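Local coordinates for protein methylmalonyl-CoA carboxyltransferase 5S subunit (Propionibacterium freudenreichii subsp. shermanii, PDB 1RQB) that transfers a carboxyl group from the biotin of the 1.3S subunit to pyruvate, forming oxaloacetate, with one cobalt ion per subunit, at residues E21-G26 with T275-N280; I56-Y61 with Y283-K288; E117-F122 with A147-A152; V133-D138 with Q161-Y166. All coordinates share one frame; numbering follows the deposited sequence.

Contact 1 (E21-G26 with T275-N280); sequences EPREVG and TGYTTN
R23 and Y277 cross obliquely, with the guanidinium and ring planes 68° apart. The R23 methylene CG meets the rim of the phenol ring in its plane, 4.0 Å from Y277 CD2. R23 CG sits between its own backbone N and carbonyl carbon (chi1 61°), which sets it at this rim, and the chain then runs extended to NE. The guanidinium is held elsewhere: NH2 bonds to the carbonyls of I242 and V246, and NE to the S20 hydroxyl. V25 CG2 lies over one guanidinium face, toward its rim. Y277 OH bonds to the S20 carbonyl, while helix 234-243 covers the ring through M239 and I242. The two segments run parallel, and 277-278 is a short extra strand added beside strand 23-29 of the TIM barrel. V25 N bonds to T278 O at 2.7 Å, almost straight at 166°. T278 N returns a bond to R23 O at 3.2 Å. With an alanine at Y277, the S20 carbonyl would probably lose its hydroxyl partner and a gap would open between R23 CG and helix 234-243. E24 CG lies alongside T278 CG2, 3.9 Å away. A CB on G276 would jam against the T275 carbonyl and come tight on P22 CG.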
loop_
_atom_site.group_PDB
_atom_site.type_symbol
_atom_site.label_atom_id
_atom_site.label_comp_id
_atom_site.label_asym_id
_atom_site.label_seq_id
_atom_site.Cartn_x
_atom_site.Cartn_y
_atom_site.Cartn_z
ATOM N N GLU A 21 22.875 2.984 -15.018
ATOM C CA GLU A 21 23.944 2.064 -14.606
ATOM C C GLU A 21 23.738 1.668 -13.142
ATOM O O GLU A 21 23.112 2.401 -12.379
ATOM C CB GLU A 21 25.305 2.762 -14.741
ATOM C CG GLU A 21 25.517 3.947 -13.793
ATOM C CD GLU A 21 24.642 5.159 -14.098
ATOM O OE1 GLU A 21 24.618 6.090 -13.260
ATOM O OE2 GLU A 21 23.990 5.196 -15.168
ATOM N N PRO A 22 24.247 0.489 -12.740
ATOM C CA PRO A 22 24.121 0.020 -11.356
ATOM C C PRO A 22 24.662 1.130 -10.452
ATOM O O PRO A 22 25.697 1.721 -10.752
ATOM C CB PRO A 22 25.003 -1.223 -11.339
ATOM C CG PRO A 22 24.795 -1.778 -12.742
ATOM C CD PRO A 22 24.897 -0.529 -13.590
ATOM N N ARG A 23 23.982 1.410 -9.343
ATOM C CA ARG A 23 24.429 2.519 -8.487
ATOM C C ARG A 23 23.631 2.524 -7.181
ATOM O O ARG A 23 22.626 1.829 -7.052
ATOM C CB ARG A 23 24.169 3.834 -9.235
ATOM C CG ARG A 23 22.676 4.046 -9.544
ATOM C CD ARG A 23 22.395 5.155 -10.608
ATOM N NE ARG A 23 20.948 5.289 -10.823
ATOM C CZ ARG A 23 20.181 6.068 -10.071
ATOM N NH1 ARG A 23 20.744 6.770 -9.110
ATOM N NH2 ARG A 23 18.853 6.106 -10.226
ATOM N N GLU A 24 24.086 3.327 -6.222
ATOM C CA GLU A 24 23.363 3.456 -4.950
ATOM C C GLU A 24 22.350 4.592 -5.097
ATOM O O GLU A 24 22.646 5.637 -5.679
ATOM C CB GLU A 24 24.308 3.787 -3.785
ATOM C CG GLU A 24 25.348 2.736 -3.491
ATOM C CD GLU A 24 26.200 3.085 -2.281
ATOM O OE1 GLU A 24 26.950 2.204 -1.827
ATOM O OE2 GLU A 24 26.126 4.234 -1.787
ATOM N N VAL A 25 21.148 4.364 -4.591
ATOM C CA VAL A 25 20.090 5.383 -4.633
ATOM C C VAL A 25 19.941 5.936 -3.214
ATOM O O VAL A 25 19.889 5.170 -2.252
ATOM C CB VAL A 25 18.743 4.765 -5.074
ATOM C CG1 VAL A 25 17.668 5.851 -5.151
ATOM C CG2 VAL A 25 18.901 4.083 -6.422
ATOM N N GLY A 26 19.901 7.255 -3.077
ATOM C CA GLY A 26 19.760 7.828 -1.750
ATOM C C GLY A 26 18.307 7.807 -1.297
ATOM O O GLY A 26 17.392 7.847 -2.117
ATOM N N THR A 275 18.637 -5.996 -8.833
ATOM C CA THR A 275 18.385 -5.151 -10.011
ATOM C C THR A 275 19.644 -4.379 -10.415
ATOM O O THR A 275 19.682 -3.771 -11.484
ATOM C CB THR A 275 17.326 -4.056 -9.716
ATOM O OG1 THR A 275 17.831 -3.183 -8.693
ATOM C CG2 THR A 275 16.000 -4.675 -9.248
ATOM N N GLY A 276 20.657 -4.369 -9.553
ATOM C CA GLY A 276 21.857 -3.583 -9.834
ATOM C C GLY A 276 21.805 -2.290 -9.022
ATOM O O GLY A 276 22.814 -1.610 -8.836
ATOM N N TYR A 277 20.620 -1.925 -8.544
ATOM C CA TYR A 277 20.491 -0.713 -7.721
ATOM C C TYR A 277 20.434 -1.132 -6.253
ATOM O O TYR A 277 20.008 -2.238 -5.922
ATOM C CB TYR A 277 19.202 0.047 -8.050
ATOM C CG TYR A 277 19.051 0.337 -9.512
ATOM C CD1 TYR A 277 18.050 -0.285 -10.263
ATOM C CD2 TYR A 277 19.925 1.216 -10.163
ATOM C CE1 TYR A 277 17.912 -0.037 -11.627
ATOM C CE2 TYR A 277 19.802 1.467 -11.533
ATOM C CZ TYR A 277 18.785 0.834 -12.254
ATOM O OH TYR A 277 18.630 1.078 -13.596
ATOM N N THR A 278 20.883 -0.253 -5.375
ATOM C CA THR A 278 20.817 -0.574 -3.944
ATOM C C THR A 278 20.786 0.730 -3.145
ATOM O O THR A 278 20.945 1.815 -3.704
ATOM C CB THR A 278 22.027 -1.458 -3.539
ATOM O OG1 THR A 278 21.793 -2.023 -2.245
ATOM C CG2 THR A 278 23.312 -0.642 -3.521
ATOM N N THR A 279 20.512 0.618 -1.852
ATOM C CA THR A 279 20.518 1.774 -0.944
ATOM C C THR A 279 21.579 1.483 0.119
ATOM O O THR A 279 22.057 0.354 0.224
ATOM C CB THR A 279 19.193 1.941 -0.180
ATOM O OG1 THR A 279 19.086 0.898 0.797
ATOM C CG2 THR A 279 17.991 1.888 -1.128
ATOM N N ASN A 280 21.961 2.474 0.904
ATOM C CA ASN A 280 22.953 2.184 1.948
ATOM C C ASN A 280 22.273 2.256 3.316
ATOM O O ASN A 280 22.861 2.724 4.289
ATOM C CB ASN A 280 24.139 3.162 1.883
ATOM C CG ASN A 280 23.738 4.596 2.146
ATOM O OD1 ASN A 280 23.094 5.230 1.311
ATOM N ND2 ASN A 280 24.124 5.122 3.310
HETATM O O HOH W 1 21.032 4.910 0.068
#

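Contact 2 (I56-Y61 with Y283-K288); sequences IDAAGY and YDRLHK
The backbones come closest where A59, in the turn that follows helix 53-58, passes R285 near the start of helix 283-296, with their CA atoms 5.4 Å apart. R285 does most of the covering. Its CB packs on A59, 4.0 Å from A59 CA. Its chain then bends at chi2 (-64°), bringing the guanidinium over A58. The group lies flat there: the methyl CB of A58 sits over the centre of one face, 3.6 Å from R285 CZ. The charge is met by D55, which forms a salt bridge to R285 NH1 from one residue before the 56-61 segment. The CD2 methyl of L286 lies 4.2 Å from A59 CB and 3.3 Å from Y61 OH, and the tyrosine and leucine chains cross at a slant. Y61 OH has a weak hydrogen bond to E29, and T265 and I289 pack on the same side chain. The contact joins helix 53-58 and the turn after it to helix 283-296 within the barrel domain. G60 has a positive phi of 104°, and at its backbone angles a CB would jam against the preceding carbonyl. The contacts between the two segments are van der Waals in kind, so the directional polar hold probably comes largely from the R285 to D55 pair and the backbone bond between A59 and D282.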
loop_
_atom_site.group_PDB
_atom_site.type_symbol
_atom_site.label_atom_id
_atom_site.label_comp_id
_atom_site.label_asym_id
_atom_site.label_seq_id
_atom_site.Cartn_x
_atom_site.Cartn_y
_atom_site.Cartn_z
ATOM N N ILE A 56 17.524 6.790 13.717
ATOM C CA ILE A 56 17.336 7.473 12.429
ATOM C C ILE A 56 18.676 8.042 11.956
ATOM O O ILE A 56 19.051 7.910 10.792
ATOM C CB ILE A 56 16.292 8.621 12.566
ATOM C CG1 ILE A 56 14.895 8.006 12.699
ATOM C CG2 ILE A 56 16.364 9.569 11.361
ATOM C CD1 ILE A 56 13.765 9.012 12.955
ATOM N N ASP A 57 19.411 8.638 12.892
ATOM C CA ASP A 57 20.711 9.265 12.616
ATOM C C ASP A 57 21.739 8.247 12.117
ATOM O O ASP A 57 22.658 8.612 11.385
ATOM C CB ASP A 57 21.254 9.942 13.890
ATOM C CG ASP A 57 22.573 10.668 13.653
ATOM O OD1 ASP A 57 22.569 11.758 13.033
ATOM O OD2 ASP A 57 23.620 10.139 14.072
ATOM N N ALA A 58 21.611 6.977 12.487
ATOM C CA ALA A 58 22.610 5.983 12.066
ATOM C C ALA A 58 22.072 5.045 10.983
ATOM O O ALA A 58 22.744 4.082 10.615
ATOM C CB ALA A 58 23.052 5.154 13.266
ATOM N N ALA A 59 20.888 5.316 10.447
ATOM C CA ALA A 59 20.291 4.400 9.461
ATOM C C ALA A 59 20.936 4.522 8.078
ATOM O O ALA A 59 20.900 3.567 7.304
ATOM C CB ALA A 59 18.792 4.643 9.366
ATOM N N GLY A 60 21.507 5.680 7.752
ATOM C CA GLY A 60 22.127 5.854 6.441
ATOM C C GLY A 60 21.339 6.676 5.424
ATOM O O GLY A 60 21.609 6.625 4.225
ATOM N N TYR A 61 20.377 7.458 5.894
ATOM C CA TYR A 61 19.543 8.273 4.997
ATOM C C TYR A 61 20.348 9.426 4.391
ATOM O O TYR A 61 21.277 9.942 5.011
ATOM C CB TYR A 61 18.382 8.877 5.777
ATOM C CG TYR A 61 17.405 7.884 6.332
ATOM C CD1 TYR A 61 17.247 7.731 7.712
ATOM C CD2 TYR A 61 16.582 7.144 5.484
ATOM C CE1 TYR A 61 16.277 6.863 8.238
ATOM C CE2 TYR A 61 15.608 6.278 5.996
ATOM C CZ TYR A 61 15.461 6.149 7.372
ATOM O OH TYR A 61 14.465 5.347 7.874
ATOM N N TYR A 283 19.374 -2.157 7.750
ATOM C CA TYR A 283 18.088 -2.815 8.033
ATOM C C TYR A 283 17.811 -2.975 9.530
ATOM O O TYR A 283 16.661 -2.896 9.958
ATOM C CB TYR A 283 18.017 -4.176 7.335
ATOM C CG TYR A 283 17.791 -4.057 5.845
ATOM C CD1 TYR A 283 18.810 -4.339 4.941
ATOM C CD2 TYR A 283 16.557 -3.651 5.339
ATOM C CE1 TYR A 283 18.606 -4.221 3.565
ATOM C CE2 TYR A 283 16.344 -3.529 3.966
ATOM C CZ TYR A 283 17.371 -3.817 3.088
ATOM O OH TYR A 283 17.168 -3.707 1.729
ATOM N N ASP A 284 18.841 -3.219 10.331
ATOM C CA ASP A 284 18.616 -3.373 11.776
ATOM C C ASP A 284 18.137 -2.047 12.371
ATOM O O ASP A 284 17.263 -2.031 13.236
ATOM C CB ASP A 284 19.887 -3.792 12.504
ATOM C CG ASP A 284 19.636 -4.043 13.984
ATOM O OD1 ASP A 284 20.604 -4.020 14.776
ATOM O OD2 ASP A 284 18.457 -4.272 14.354
ATOM N N ARG A 285 18.711 -0.932 11.920
ATOM C CA ARG A 285 18.283 0.376 12.432
ATOM C C ARG A 285 16.845 0.639 11.980
ATOM O O ARG A 285 16.024 1.136 12.748
ATOM C CB ARG A 285 19.190 1.508 11.921
ATOM C CG ARG A 285 20.620 1.502 12.463
ATOM C CD ARG A 285 20.679 1.730 13.982
ATOM N NE ARG A 285 22.074 1.813 14.407
ATOM C CZ ARG A 285 22.500 2.369 15.536
ATOM N NH1 ARG A 285 21.647 2.909 16.395
ATOM N NH2 ARG A 285 23.801 2.411 15.792
ATOM N N LEU A 286 16.545 0.295 10.732
ATOM C CA LEU A 286 15.191 0.507 10.200
ATOM C C LEU A 286 14.173 -0.281 11.030
ATOM O O LEU A 286 13.076 0.199 11.309
ATOM C CB LEU A 286 15.112 0.065 8.730
ATOM C CG LEU A 286 15.981 0.828 7.725
ATOM C CD1 LEU A 286 15.688 0.339 6.306
ATOM C CD2 LEU A 286 15.678 2.317 7.825
ATOM N N HIS A 287 14.534 -1.499 11.415
ATOM C CA HIS A 287 13.630 -2.344 12.206
ATOM C C HIS A 287 13.329 -1.675 13.551
ATOM O O HIS A 287 12.197 -1.704 14.033
ATOM C CB HIS A 287 14.277 -3.710 12.434
ATOM C CG HIS A 287 13.424 -4.657 13.214
ATOM N ND1 HIS A 287 12.329 -5.292 12.669
ATOM C CD2 HIS A 287 13.485 -5.055 14.506
ATOM C CE1 HIS A 287 11.754 -6.043 13.591
ATOM N NE2 HIS A 287 12.435 -5.917 14.715
ATOM N N LYS A 288 14.344 -1.064 14.155
ATOM C CA LYS A 288 14.160 -0.396 15.452
ATOM C C LYS A 288 13.266 0.837 15.296
ATOM O O LYS A 288 12.429 1.122 16.151
ATOM C CB LYS A 288 15.506 0.040 16.049
ATOM C CG LYS A 288 16.464 -1.096 16.352
ATOM C CD LYS A 288 17.738 -0.543 16.984
ATOM C CE LYS A 288 18.774 -1.633 17.218
ATOM N NZ LYS A 288 18.236 -2.787 17.995
#

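Contact 3 (E117-F122 with A147-A152); sequences EVVDRF and AHAMAA
D120 OD2 accepts a hydrogen bond from H148 NE2 at 2.9 Å, with an N-H...O angle of 157°. The bond joins helix 116-128 to helix 144-155, two neighbouring helices on the outside of the TIM barrel. The short axes run 9.0 Å apart at closest approach. D120 OD2 lies close to the imidazole plane, while the carboxylate itself is turned 73° from the ring. NE2 meets OD2 from above the carboxylate plane. H148 CG is anti to the backbone N (chi1 -164°), which carries the ring across to the other helix. V119 CB meets the edge of the same ring, 4.0 Å from H148 CD2. V119 CG1 packs on A149, 3.7 Å from A149 CA. The other carboxylate oxygen, D120 OD1, accepts a bond from a water that also donates to H148 O. K155 forms a weak, long ion pair with OD1. The negative charge of the D120 carboxylate beside the ring is likely to favour the protonated form of H148. A leucine in place of D120 would probably leave H148 NE2 without its acceptor, free the imidazole to turn, and strip the water of one partner. D120 OD1 also touches the methyl of A152, 3.6 Å from A152 CB.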
loop_
_atom_site.group_PDB
_atom_site.type_symbol
_atom_site.label_atom_id
_atom_site.label_comp_id
_atom_site.label_asym_id
_atom_site.label_seq_id
_atom_site.Cartn_x
_atom_site.Cartn_y
_atom_site.Cartn_z
ATOM N N GLU A 117 13.081 40.998 3.289
ATOM C CA GLU A 117 13.880 41.006 4.525
ATOM C C GLU A 117 13.392 39.943 5.511
ATOM O O GLU A 117 14.188 39.390 6.270
ATOM C CB GLU A 117 13.833 42.371 5.217
ATOM C CG GLU A 117 12.493 42.689 5.850
ATOM C CD GLU A 117 12.413 44.100 6.408
ATOM O OE1 GLU A 117 13.463 44.685 6.765
ATOM O OE2 GLU A 117 11.283 44.613 6.505
ATOM N N VAL A 118 12.090 39.681 5.546
ATOM C CA VAL A 118 11.573 38.657 6.467
ATOM C C VAL A 118 12.045 37.279 5.996
ATOM O O VAL A 118 12.417 36.424 6.798
ATOM C CB VAL A 118 10.036 38.666 6.520
ATOM C CG1 VAL A 118 9.538 37.619 7.541
ATOM C CG2 VAL A 118 9.540 40.051 6.907
ATOM N N VAL A 119 12.032 37.068 4.684
ATOM C CA VAL A 119 12.491 35.792 4.115
ATOM C C VAL A 119 13.971 35.606 4.458
ATOM O O VAL A 119 14.399 34.526 4.862
ATOM C CB VAL A 119 12.294 35.776 2.577
ATOM C CG1 VAL A 119 12.890 34.514 1.974
ATOM C CG2 VAL A 119 10.807 35.875 2.239
ATOM N N ASP A 120 14.756 36.675 4.322
ATOM C CA ASP A 120 16.194 36.597 4.617
ATOM C C ASP A 120 16.419 36.179 6.071
ATOM O O ASP A 120 17.224 35.293 6.354
ATOM C CB ASP A 120 16.892 37.945 4.384
ATOM C CG ASP A 120 17.316 38.147 2.940
ATOM O OD1 ASP A 120 17.944 37.219 2.374
ATOM O OD2 ASP A 120 17.037 39.235 2.373
ATOM N N ARG A 121 15.712 36.828 6.989
ATOM C CA ARG A 121 15.882 36.534 8.420
ATOM C C ARG A 121 15.419 35.122 8.780
ATOM O O ARG A 121 16.044 34.467 9.613
ATOM C CB ARG A 121 15.137 37.552 9.270
ATOM C CG ARG A 121 15.784 38.938 9.217
ATOM C CD ARG A 121 15.025 39.910 10.077
ATOM N NE ARG A 121 15.669 41.220 10.156
ATOM C CZ ARG A 121 16.637 41.530 11.020
ATOM N NH1 ARG A 121 17.082 40.625 11.884
ATOM N NH2 ARG A 121 17.145 42.755 11.035
ATOM N N PHE A 122 14.332 34.651 8.176
ATOM C CA PHE A 122 13.833 33.307 8.502
ATOM C C PHE A 122 14.854 32.253 8.068
ATOM O O PHE A 122 15.199 31.347 8.825
ATOM C CB PHE A 122 12.508 33.021 7.793
ATOM C CG PHE A 122 11.921 31.668 8.143
ATOM C CD1 PHE A 122 11.019 31.537 9.190
ATOM C CD2 PHE A 122 12.325 30.519 7.457
ATOM C CE1 PHE A 122 10.519 30.273 9.570
ATOM C CE2 PHE A 122 11.833 29.239 7.827
ATOM C CZ PHE A 122 10.928 29.124 8.886
ATOM N N ALA A 147 12.739 32.400 -5.900
ATOM C CA ALA A 147 14.047 33.024 -6.151
ATOM C C ALA A 147 14.707 33.640 -4.916
ATOM O O ALA A 147 15.886 33.392 -4.665
ATOM C CB ALA A 147 13.913 34.078 -7.256
ATOM N N HIS A 148 13.996 34.449 -4.140
ATOM C CA HIS A 148 14.680 35.104 -3.015
ATOM C C HIS A 148 15.034 34.130 -1.889
ATOM O O HIS A 148 16.104 34.237 -1.292
ATOM C CB HIS A 148 13.859 36.250 -2.445
ATOM C CG HIS A 148 14.665 37.164 -1.574
ATOM N ND1 HIS A 148 15.672 37.964 -2.071
ATOM C CD2 HIS A 148 14.664 37.351 -0.233
ATOM C CE1 HIS A 148 16.257 38.604 -1.073
ATOM N NE2 HIS A 148 15.664 38.249 0.053
ATOM N N ALA A 149 14.137 33.201 -1.573
ATOM C CA ALA A 149 14.399 32.242 -0.490
ATOM C C ALA A 149 15.636 31.412 -0.841
ATOM O O ALA A 149 16.499 31.156 -0.002
ATOM C CB ALA A 149 13.184 31.313 -0.300
HETATM N N MSE A 150 15.739 31.023 -2.100
HETATM C CA MSE A 150 16.877 30.188 -2.504
HETATM C C MSE A 150 18.194 30.963 -2.479
HETATM O O MSE A 150 19.242 30.383 -2.199
HETATM C CB MSE A 150 16.617 29.586 -3.861
HETATM C CG MSE A 150 15.480 28.634 -3.741
HETATM SE SE MSE A 150 15.746 27.283 -4.972
HETATM C CE MSE A 150 14.756 28.166 -6.268
ATOM N N ALA A 151 18.149 32.252 -2.785
ATOM C CA ALA A 151 19.381 33.051 -2.724
ATOM C C ALA A 151 19.816 33.148 -1.260
ATOM O O ALA A 151 21.004 33.125 -0.941
ATOM C CB ALA A 151 19.138 34.449 -3.287
ATOM N N ALA A 152 18.830 33.261 -0.374
ATOM C CA ALA A 152 19.112 33.349 1.066
ATOM C C ALA A 152 19.708 32.024 1.547
ATOM O O ALA A 152 20.577 31.997 2.417
ATOM C CB ALA A 152 17.835 33.673 1.829
HETATM O O HOH W 2 18.350 36.237 -0.484
#

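Contact 4 (V133-D138 with Q161-Y166); sequences VFRVFD and QGTICY
Q161 OE1 accepts from two nitrogens of R135, NE at 2.8 Å and NH2 at 3.0 Å. The guanidinium approaches side-on, and the oxygen lies 1° out of its plane. The guanidinium and amide planes are 23° apart, so the two groups are nearly coplanar. NE meets the oxygen in the carbonyl plane, whereas NH2 is tilted from it. Beyond the pair, Q161 NE2 bonds to the S191 hydroxyl, and R135 NH1 makes a salt bridge to D250. The backbones pair as parallel strands. Q161 N gives to F134 O at 2.9 Å, and V136 N gives to Q161 O. V136 O then receives T163 OG1 at 3.0 Å, from above its carbonyl plane, and a weak bond from T163 N. Strands 133-136 and 159-163 are joined by helix 144-155 in a beta-alpha-beta unit of the TIM barrel. Beyond the strand end, a water accepts from D138 N and lies close to T163 O. F137 packs its CB on T163, 3.4 Å from T163 CB, while its ring meets C165 SG at a slant. The R135 side chain also packs on H226, a cobalt ligand. A buried arginine held by Q161 and D250 is thus likely to be fixed in rotation and could help set the electrostatics beside the metal.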
loop_
_atom_site.group_PDB
_atom_site.type_symbol
_atom_site.label_atom_id
_atom_site.label_comp_id
_atom_site.label_asym_id
_atom_site.label_seq_id
_atom_site.Cartn_x
_atom_site.Cartn_y
_atom_site.Cartn_z
ATOM N N VAL A 133 19.263 21.177 4.457
ATOM C CA VAL A 133 18.653 21.165 3.119
ATOM C C VAL A 133 17.315 21.903 3.166
ATOM O O VAL A 133 16.464 21.627 4.011
ATOM C CB VAL A 133 18.403 19.706 2.630
ATOM C CG1 VAL A 133 17.752 19.717 1.249
ATOM C CG2 VAL A 133 19.720 18.929 2.587
ATOM N N PHE A 134 17.145 22.848 2.254
ATOM C CA PHE A 134 15.895 23.617 2.188
ATOM C C PHE A 134 15.150 23.285 0.894
ATOM O O PHE A 134 15.592 23.636 -0.199
ATOM C CB PHE A 134 16.175 25.124 2.194
ATOM C CG PHE A 134 16.742 25.646 3.495
ATOM C CD1 PHE A 134 18.083 25.453 3.820
ATOM C CD2 PHE A 134 15.936 26.380 4.366
ATOM C CE1 PHE A 134 18.623 26.001 5.008
ATOM C CE2 PHE A 134 16.453 26.927 5.541
ATOM C CZ PHE A 134 17.805 26.738 5.860
ATOM N N ARG A 135 14.027 22.595 1.007
ATOM C CA ARG A 135 13.230 22.316 -0.196
ATOM C C ARG A 135 12.276 23.499 -0.371
ATOM O O ARG A 135 11.299 23.641 0.361
ATOM C CB ARG A 135 12.468 20.995 -0.054
ATOM C CG ARG A 135 11.521 20.707 -1.233
ATOM C CD ARG A 135 10.909 19.311 -1.125
ATOM N NE ARG A 135 11.915 18.271 -1.316
ATOM C CZ ARG A 135 11.701 16.972 -1.122
ATOM N NH1 ARG A 135 10.511 16.547 -0.713
ATOM N NH2 ARG A 135 12.666 16.100 -1.371
ATOM N N VAL A 136 12.589 24.365 -1.327
ATOM C CA VAL A 136 11.780 25.573 -1.551
ATOM C C VAL A 136 10.760 25.311 -2.660
ATOM O O VAL A 136 11.133 24.873 -3.747
ATOM C CB VAL A 136 12.680 26.758 -1.974
ATOM C CG1 VAL A 136 11.855 28.035 -2.053
ATOM C CG2 VAL A 136 13.823 26.927 -0.966
ATOM N N PHE A 137 9.480 25.570 -2.393
ATOM C CA PHE A 137 8.478 25.340 -3.444
ATOM C C PHE A 137 7.462 26.483 -3.501
ATOM O O PHE A 137 7.403 27.350 -2.628
ATOM C CB PHE A 137 7.770 23.979 -3.241
ATOM C CG PHE A 137 6.624 24.001 -2.252
ATOM C CD1 PHE A 137 5.308 23.951 -2.696
ATOM C CD2 PHE A 137 6.860 24.068 -0.882
ATOM C CE1 PHE A 137 4.235 23.969 -1.792
ATOM C CE2 PHE A 137 5.799 24.088 0.030
ATOM C CZ PHE A 137 4.487 24.037 -0.423
ATOM N N ASP A 138 6.703 26.494 -4.587
ATOM C CA ASP A 138 5.629 27.476 -4.793
ATOM C C ASP A 138 4.414 26.707 -5.314
ATOM O O ASP A 138 4.527 25.938 -6.267
ATOM C CB ASP A 138 6.038 28.536 -5.808
ATOM C CG ASP A 138 4.946 29.565 -6.031
ATOM O OD1 ASP A 138 4.742 30.425 -5.148
ATOM O OD2 ASP A 138 4.271 29.495 -7.081
ATOM N N GLN A 161 17.204 23.270 -2.577
ATOM C CA GLN A 161 16.536 22.308 -3.462
ATOM C C GLN A 161 15.294 22.973 -4.057
ATOM O O GLN A 161 14.303 23.197 -3.361
ATOM C CB GLN A 161 16.171 21.053 -2.663
ATOM C CG GLN A 161 15.571 19.951 -3.492
ATOM C CD GLN A 161 15.546 18.625 -2.744
ATOM O OE1 GLN A 161 14.548 18.265 -2.123
ATOM N NE2 GLN A 161 16.653 17.905 -2.787
ATOM N N GLY A 162 15.374 23.311 -5.346
ATOM C CA GLY A 162 14.263 23.959 -6.034
ATOM C C GLY A 162 13.217 22.902 -6.313
ATOM O O GLY A 162 13.557 21.798 -6.736
ATOM N N THR A 163 11.949 23.245 -6.147
ATOM C CA THR A 163 10.889 22.236 -6.290
ATOM C C THR A 163 9.940 22.515 -7.453
ATOM O O THR A 163 9.563 23.653 -7.728
ATOM C CB THR A 163 10.017 22.195 -5.034
ATOM O OG1 THR A 163 10.841 21.938 -3.898
ATOM C CG2 THR A 163 8.953 21.115 -5.153
ATOM N N ILE A 164 9.540 21.422 -8.089
ATOM C CA ILE A 164 8.541 21.444 -9.165
ATOM C C ILE A 164 7.347 20.628 -8.665
ATOM O O ILE A 164 7.494 19.446 -8.354
ATOM C CB ILE A 164 9.055 20.763 -10.440
ATOM C CG1 ILE A 164 10.208 21.563 -11.048
ATOM C CG2 ILE A 164 7.912 20.631 -11.448
ATOM C CD1 ILE A 164 10.954 20.799 -12.124
ATOM N N CYS A 165 6.187 21.260 -8.532
ATOM C CA CYS A 165 4.991 20.523 -8.102
ATOM C C CYS A 165 4.397 19.862 -9.346
ATOM O O CYS A 165 4.051 20.528 -10.322
ATOM C CB CYS A 165 3.955 21.450 -7.468
ATOM S SG CYS A 165 4.462 22.078 -5.859
ATOM N N TYR A 166 4.316 18.543 -9.295
ATOM C CA TYR A 166 3.802 17.765 -10.428
ATOM C C TYR A 166 2.275 17.768 -10.420
ATOM O O TYR A 166 1.633 17.635 -9.378
ATOM C CB TYR A 166 4.270 16.311 -10.348
ATOM C CG TYR A 166 3.763 15.490 -11.515
ATOM C CD1 TYR A 166 4.335 15.625 -12.778
ATOM C CD2 TYR A 166 2.680 14.613 -11.368
ATOM C CE1 TYR A 166 3.845 14.906 -13.872
ATOM C CE2 TYR A 166 2.177 13.895 -12.456
ATOM C CZ TYR A 166 2.767 14.046 -13.704
ATOM O OH TYR A 166 2.293 13.330 -14.780
HETATM O O HOH W 3 7.189 24.477 -6.707
#

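Contact 4 lies nearest the active site: the R135 side chain is about 6 Å from the cobalt ion and about 3 Å from that of H226, a ligand of the metal. Contact 3 backs it from outside the barrel, with centres 14 Å apart. M150 CG touches V136 CG2 at 3.7 Å, and A149 CB touches V136 CG1 at 3.9 Å. Contacts 1 and 2 lie elsewhere on the barrel, with centres 17 Å apart. They meet where N280 packs against G60. Contacts 3 and 4 lie within the chain loops closed by contacts 1 and 2. Contact 1 shares the sheet with contact 4 but stays about 10 Å away at the nearest atoms.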